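Local coordinates for hydrazine synthase subunit beta (Candidatus Kuenenia stuttgartiensis, PDB 5C2V), which forms part of the hydrazine synthase complex, which condenses nitric oxide with ammonium to hydrazine, and may modulate transport of the hydroxylamine intermediate between active sites, at residues Arg243-Asp248 with Arg309-Ala314; Gly258-Pro263 with Tyr267-Val272. All coordinates share one frame; numbering follows the deposited sequence.

Contact 1 (Arg243-Asp248 with Arg309-Ala314); sequences RLPLDD and RDYLVA. With BET (trimethyl glycine), chain R.
The ring of Tyr311 has Pro245 O in its plane at the hydroxyl edge, while Leu244 CB comes in obliquely, 3.6 Å from Tyr311 OH. The Arg309 guanidinium has Asp248 OD2 at its edge, in plane, and the Arg243 guanidinium has the carboxylate of trimethyl glycine at its edge, its carbon in the plane. Tyr311 OH donates to Pro245 O over 2.9 Å, lying in the carbonyl plane on a lone pair. The phenol reaches this acceptor with CG between the backbone N and the carbonyl carbon (chi1 45°), its side chain crossing that of Pro245 at about a right angle; Val286 and Leu289 of helix 283-291 pack against it. Within the beta-propeller, this joins the outermost strand 241-245 of one blade to helix 308-311, just before strand 312-317 at the outer edge of the next. Beyond the strand, Arg309 NH2 bonds to Asp248 OD2 at 3.2 Å in a salt bridge. The fit is not a flat fork: the donor lies above the carboxylate plane, the two planes are 63° apart, and the bond from NE to OD1 is weak. Asp248 has its stronger partner in Arg315. At the other end of the segment, Arg243 NH2 donates to trimethyl glycine OXT over 2.9 Å, and NH1 adds weak bonds to both carboxylate oxygens. Asp299 and the carbonyl of His187 also engage this guanidinium, and Glu188 and Arg302 complete the pocket.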
loop_
_atom_site.group_PDB
_atom_site.type_symbol
_atom_site.label_atom_id
_atom_site.label_comp_id
_atom_site.label_asym_id
_atom_site.label_seq_id
_atom_site.Cartn_x
_atom_site.Cartn_y
_atom_site.Cartn_z
ATOM N N ARG B 243 -25.302 -12.378 21.200
ATOM C CA ARG B 243 -26.200 -11.375 20.649
ATOM C C ARG B 243 -25.749 -11.015 19.239
ATOM O O ARG B 243 -24.646 -10.507 19.044
ATOM C CB ARG B 243 -26.235 -10.135 21.545
ATOM C CG ARG B 243 -26.695 -10.420 22.968
ATOM C CD ARG B 243 -26.348 -9.278 23.911
ATOM N NE ARG B 243 -24.924 -9.251 24.237
ATOM C CZ ARG B 243 -24.325 -8.260 24.891
ATOM N NH1 ARG B 243 -25.023 -7.205 25.289
ATOM N NH2 ARG B 243 -23.024 -8.323 25.145
ATOM N N LEU B 244 -26.601 -11.285 18.255
ATOM C CA LEU B 244 -26.226 -11.090 16.860
ATOM C C LEU B 244 -27.158 -10.107 16.158
ATOM O O LEU B 244 -28.354 -10.075 16.436
ATOM C CB LEU B 244 -26.219 -12.434 16.126
ATOM C CG LEU B 244 -25.198 -13.457 16.630
ATOM C CD1 LEU B 244 -25.280 -14.745 15.825
ATOM C CD2 LEU B 244 -23.789 -12.881 16.584
ATOM N N PRO B 245 -26.606 -9.302 15.235
ATOM C CA PRO B 245 -27.373 -8.274 14.524
ATOM C C PRO B 245 -28.336 -8.858 13.496
ATOM O O PRO B 245 -28.024 -9.883 12.898
ATOM C CB PRO B 245 -26.285 -7.448 13.836
ATOM C CG PRO B 245 -25.182 -8.424 13.608
ATOM C CD PRO B 245 -25.193 -9.321 14.814
ATOM N N LEU B 246 -29.520 -8.267 13.365
ATOM C CA LEU B 246 -30.393 -8.528 12.221
ATOM C C LEU B 246 -30.327 -7.453 11.130
ATOM O O LEU B 246 -30.978 -7.580 10.093
ATOM C CB LEU B 246 -31.839 -8.693 12.687
ATOM C CG LEU B 246 -32.121 -9.986 13.451
ATOM C CD1 LEU B 246 -33.456 -9.910 14.173
ATOM C CD2 LEU B 246 -32.088 -11.170 12.496
ATOM N N ASP B 247 -29.543 -6.403 11.355
ATOM C CA ASP B 247 -29.630 -5.206 10.518
ATOM C C ASP B 247 -28.464 -5.011 9.552
ATOM O O ASP B 247 -27.325 -5.372 9.851
ATOM C CB ASP B 247 -29.743 -3.959 11.401
ATOM C CG ASP B 247 -30.880 -4.047 12.398
ATOM O OD1 ASP B 247 -31.989 -4.471 12.011
ATOM O OD2 ASP B 247 -30.666 -3.679 13.573
ATOM N N ASP B 248 -28.763 -4.433 8.392
ATOM C CA ASP B 248 -27.728 -3.879 7.528
ATOM C C ASP B 248 -27.392 -2.485 8.041
ATOM O O ASP B 248 -27.986 -2.021 9.015
ATOM C CB ASP B 248 -28.186 -3.817 6.066
ATOM C CG ASP B 248 -28.475 -5.186 5.484
ATOM O OD1 ASP B 248 -27.932 -6.181 6.002
ATOM O OD2 ASP B 248 -29.240 -5.268 4.499
ATOM N N ARG B 309 -24.928 -10.358 6.444
ATOM C CA ARG B 309 -24.774 -10.834 5.076
ATOM C C ARG B 309 -24.018 -12.154 4.999
ATOM O O ARG B 309 -24.101 -12.865 3.998
ATOM C CB ARG B 309 -24.067 -9.777 4.226
ATOM C CG ARG B 309 -24.900 -8.530 3.991
ATOM C CD ARG B 309 -26.260 -8.893 3.416
ATOM N NE ARG B 309 -27.068 -7.716 3.114
ATOM C CZ ARG B 309 -27.081 -7.101 1.936
ATOM N NH1 ARG B 309 -26.324 -7.551 0.943
ATOM N NH2 ARG B 309 -27.848 -6.036 1.750
ATOM N N ASP B 310 -23.279 -12.483 6.054
ATOM C CA ASP B 310 -22.625 -13.780 6.114
ATOM C C ASP B 310 -23.662 -14.891 6.265
ATOM O O ASP B 310 -23.681 -15.835 5.474
ATOM C CB ASP B 310 -21.613 -13.828 7.263
ATOM C CG ASP B 310 -20.439 -12.891 7.047
ATOM O OD1 ASP B 310 -20.295 -12.367 5.922
ATOM O OD2 ASP B 310 -19.652 -12.687 7.996
ATOM N N TYR B 311 -24.524 -14.781 7.275
ATOM C CA TYR B 311 -25.539 -15.810 7.502
ATOM C C TYR B 311 -26.936 -15.515 6.940
ATOM O O TYR B 311 -27.849 -16.311 7.150
ATOM C CB TYR B 311 -25.663 -16.132 8.997
ATOM C CG TYR B 311 -25.698 -14.951 9.940
ATOM C CD1 TYR B 311 -26.871 -14.235 10.151
ATOM C CD2 TYR B 311 -24.567 -14.579 10.654
ATOM C CE1 TYR B 311 -26.906 -13.165 11.027
ATOM C CE2 TYR B 311 -24.593 -13.513 11.531
ATOM C CZ TYR B 311 -25.764 -12.809 11.715
ATOM O OH TYR B 311 -25.789 -11.746 12.589
ATOM N N LEU B 312 -27.126 -14.405 6.232
ATOM C CA LEU B 312 -28.484 -14.073 5.800
ATOM C C LEU B 312 -28.851 -14.799 4.512
ATOM O O LEU B 312 -28.257 -14.562 3.460
ATOM C CB LEU B 312 -28.631 -12.561 5.592
ATOM C CG LEU B 312 -29.894 -12.084 4.863
ATOM C CD1 LEU B 312 -31.136 -12.262 5.727
ATOM C CD2 LEU B 312 -29.754 -10.638 4.400
ATOM N N VAL B 313 -29.837 -15.688 4.606
ATOM C CA VAL B 313 -30.365 -16.364 3.427
ATOM C C VAL B 313 -31.250 -15.454 2.581
ATOM O O VAL B 313 -31.002 -15.273 1.389
ATOM C CB VAL B 313 -31.171 -17.621 3.810
ATOM C CG1 VAL B 313 -31.755 -18.276 2.566
ATOM C CG2 VAL B 313 -30.298 -18.600 4.579
ATOM N N ALA B 314 -32.278 -14.880 3.203
ATOM C CA ALA B 314 -33.232 -14.062 2.449
ATOM C C ALA B 314 -34.044 -13.098 3.312
ATOM O O ALA B 314 -34.128 -13.257 4.527
ATOM C CB ALA B 314 -34.176 -14.963 1.660
HETATM N N BET R . -21.832 -4.680 29.522
HETATM C CA BET R . -23.155 -4.612 28.767
HETATM C C BET R . -23.039 -5.446 27.380
HETATM O O BET R . -23.074 -4.723 26.352
HETATM O OXT BET R . -22.936 -6.688 27.518
HETATM C C1 BET R . -21.691 -3.476 30.430
HETATM C C2 BET R . -20.643 -4.683 28.561
HETATM C C3 BET R . -21.802 -5.901 30.426
#

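Contact 2 (Gly258-Pro263 with Tyr267-Val272); sequences GMAMDP and YLYIGV
Gly271 N donates to Gly258 O over 2.8 Å, the first of four backbone hydrogen bonds joining the two segments. Ala260 and Tyr269 form the hydrogen-bonded pair, exchanging bonds in both directions, and Asp262 N closes the set on Tyr267 O at 3.1 Å. Between these rungs, Met259 CA and Ile270 CA make C-H...O contacts with Tyr269 O and Gly258 O. The bonds hold the antiparallel strands with their axes 4.7 Å apart at closest approach.

On one face, the side chains of Met259 and Ile270 run alongside each other in the same direction, with CG of the methionine 4.0 Å from CG1 of the isoleucine. The next non-hydrogen-bonded pair is less aligned: Met261 and Leu268 cross obliquely. Met261 starts with CG anti to the backbone N (chi1 176°), then bends at both later torsions, which brings its CE to 4.0 Å from Leu268 CD1. On the other face, Ala260 CB meets Tyr269 CB at 4.0 Å. The tyrosine ring turns its edge to the first strand, with Ala260 O in the ring plane. Near the turn, the Asp262 side chain runs alongside that of Tyr267, the carboxylate steeply inclined to the ring.

Further out, Asp262 OD2 accepts a hydrogen bond from Lys264 N within the turn, and Asp194 OD2 accepts one from Met259 N. Ala205 and Thr207 of strand 203-211 back the methionine-isoleucine face, while Val325 and Leu327 of strand 322-327 touch Ala260 on the other. The hairpin is thus sandwiched between adjacent blades, as is characteristic of the first two, inner strands of a beta-propeller blade.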
loop_
_atom_site.group_PDB
_atom_site.type_symbol
_atom_site.label_atom_id
_atom_site.label_comp_id
_atom_site.label_asym_id
_atom_site.label_seq_id
_atom_site.Cartn_x
_atom_site.Cartn_y
_atom_site.Cartn_z
ATOM N N GLY B 258 -42.000 -13.126 15.619
ATOM C CA GLY B 258 -42.240 -14.555 15.617
ATOM C C GLY B 258 -41.090 -15.346 15.039
ATOM O O GLY B 258 -40.363 -14.862 14.173
ATOM N N MET B 259 -40.933 -16.577 15.509
ATOM C CA MET B 259 -39.868 -17.431 15.012
ATOM C C MET B 259 -40.339 -18.839 14.687
ATOM O O MET B 259 -41.193 -19.405 15.370
ATOM C CB MET B 259 -38.717 -17.494 16.016
ATOM C CG MET B 259 -37.734 -16.343 15.894
ATOM S SD MET B 259 -36.335 -16.534 17.009
ATOM C CE MET B 259 -37.187 -16.617 18.579
ATOM N N ALA B 260 -39.767 -19.392 13.624
ATOM C CA ALA B 260 -40.016 -20.768 13.232
ATOM C C ALA B 260 -38.688 -21.460 12.954
ATOM O O ALA B 260 -37.876 -20.976 12.160
ATOM C CB ALA B 260 -40.923 -20.824 12.014
ATOM N N MET B 261 -38.468 -22.586 13.625
ATOM C CA MET B 261 -37.229 -23.339 13.487
ATOM C C MET B 261 -37.396 -24.497 12.513
ATOM O O MET B 261 -38.342 -25.279 12.623
ATOM C CB MET B 261 -36.767 -23.861 14.850
ATOM C CG MET B 261 -35.526 -24.740 14.799
ATOM S SD MET B 261 -34.037 -23.831 14.344
ATOM C CE MET B 261 -33.838 -22.771 15.773
ATOM N N ASP B 262 -36.478 -24.597 11.556
ATOM C CA ASP B 262 -36.469 -25.703 10.604
ATOM C C ASP B 262 -36.358 -27.028 11.351
ATOM O O ASP B 262 -35.574 -27.142 12.294
ATOM C CB ASP B 262 -35.316 -25.542 9.609
ATOM C CG ASP B 262 -35.362 -26.561 8.487
ATOM O OD1 ASP B 262 -35.995 -26.275 7.449
ATOM O OD2 ASP B 262 -34.770 -27.649 8.645
ATOM N N PRO B 263 -37.153 -28.029 10.939
ATOM C CA PRO B 263 -37.192 -29.336 11.609
ATOM C C PRO B 263 -35.823 -30.000 11.731
ATOM O O PRO B 263 -35.575 -30.706 12.708
ATOM C CB PRO B 263 -38.120 -30.167 10.709
ATOM C CG PRO B 263 -38.207 -29.410 9.416
ATOM C CD PRO B 263 -38.084 -27.975 9.801
ATOM N N TYR B 267 -32.485 -23.823 8.954
ATOM C CA TYR B 267 -32.797 -22.405 8.798
ATOM C C TYR B 267 -33.570 -21.834 9.980
ATOM O O TYR B 267 -34.246 -22.563 10.706
ATOM C CB TYR B 267 -33.602 -22.174 7.517
ATOM C CG TYR B 267 -32.899 -22.602 6.252
ATOM C CD1 TYR B 267 -32.031 -21.742 5.593
ATOM C CD2 TYR B 267 -33.111 -23.862 5.710
ATOM C CE1 TYR B 267 -31.388 -22.127 4.433
ATOM C CE2 TYR B 267 -32.472 -24.257 4.551
ATOM C CZ TYR B 267 -31.612 -23.384 3.917
ATOM O OH TYR B 267 -30.973 -23.773 2.761
ATOM N N LEU B 268 -33.464 -20.522 10.165
ATOM C CA LEU B 268 -34.289 -19.827 11.148
ATOM C C LEU B 268 -35.186 -18.811 10.449
ATOM O O LEU B 268 -34.734 -18.070 9.574
ATOM C CB LEU B 268 -33.425 -19.137 12.204
ATOM C CG LEU B 268 -34.194 -18.438 13.328
ATOM C CD1 LEU B 268 -35.093 -19.424 14.059
ATOM C CD2 LEU B 268 -33.242 -17.756 14.300
ATOM N N TYR B 269 -36.458 -18.786 10.835
ATOM C CA TYR B 269 -37.425 -17.889 10.211
ATOM C C TYR B 269 -37.927 -16.853 11.211
ATOM O O TYR B 269 -38.397 -17.202 12.289
ATOM C CB TYR B 269 -38.596 -18.688 9.633
ATOM C CG TYR B 269 -38.171 -19.735 8.627
ATOM C CD1 TYR B 269 -37.739 -20.989 9.040
ATOM C CD2 TYR B 269 -38.194 -19.466 7.265
ATOM C CE1 TYR B 269 -37.343 -21.945 8.127
ATOM C CE2 TYR B 269 -37.802 -20.421 6.342
ATOM C CZ TYR B 269 -37.378 -21.658 6.781
ATOM O OH TYR B 269 -36.985 -22.614 5.875
ATOM N N ILE B 270 -37.820 -15.579 10.846
ATOM C CA ILE B 270 -38.174 -14.489 11.751
ATOM C C ILE B 270 -39.192 -13.532 11.149
ATOM O O ILE B 270 -38.909 -12.853 10.160
ATOM C CB ILE B 270 -36.932 -13.671 12.156
ATOM C CG1 ILE B 270 -35.899 -14.561 12.848
ATOM C CG2 ILE B 270 -37.330 -12.505 13.054
ATOM C CD1 ILE B 270 -34.625 -13.836 13.219
ATOM N N GLY B 271 -40.381 -13.479 11.741
ATOM C CA GLY B 271 -41.348 -12.469 11.367
ATOM C C GLY B 271 -40.855 -11.096 11.779
ATOM O O GLY B 271 -40.570 -10.854 12.953
ATOM N N VAL B 272 -40.760 -10.193 10.812
ATOM C CA VAL B 272 -40.389 -8.813 11.084
ATOM C C VAL B 272 -41.619 -7.948 10.877
ATOM O O VAL B 272 -42.052 -7.709 9.740
ATOM C CB VAL B 272 -39.241 -8.328 10.180
ATOM C CG1 VAL B 272 -38.770 -6.957 10.619
ATOM C CG2 VAL B 272 -38.089 -9.321 10.206
#

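In the fold
Both contacts are buried and reach the same four-stranded sheet, at different depths. The centre of contact 2, between the first two strands of the blade, lies about 9 Å from the centre of the chain; that of contact 1, joining the fourth strand's approach to the end of the preceding blade, lies about 19 Å from it. Their chemistry follows: regular backbone pairing and apolar side chains inside, against a tyrosine hydroxyl bond, a salt bridge and a ligand carboxylate outside, where the alpha and gamma subunits come close. Contact 2 is nested within the chain loop that contact 1 closes. They also touch directly, Leu246 CD2 packing on Ile270 CD1 and Val313 CG2 on Tyr267 CE1.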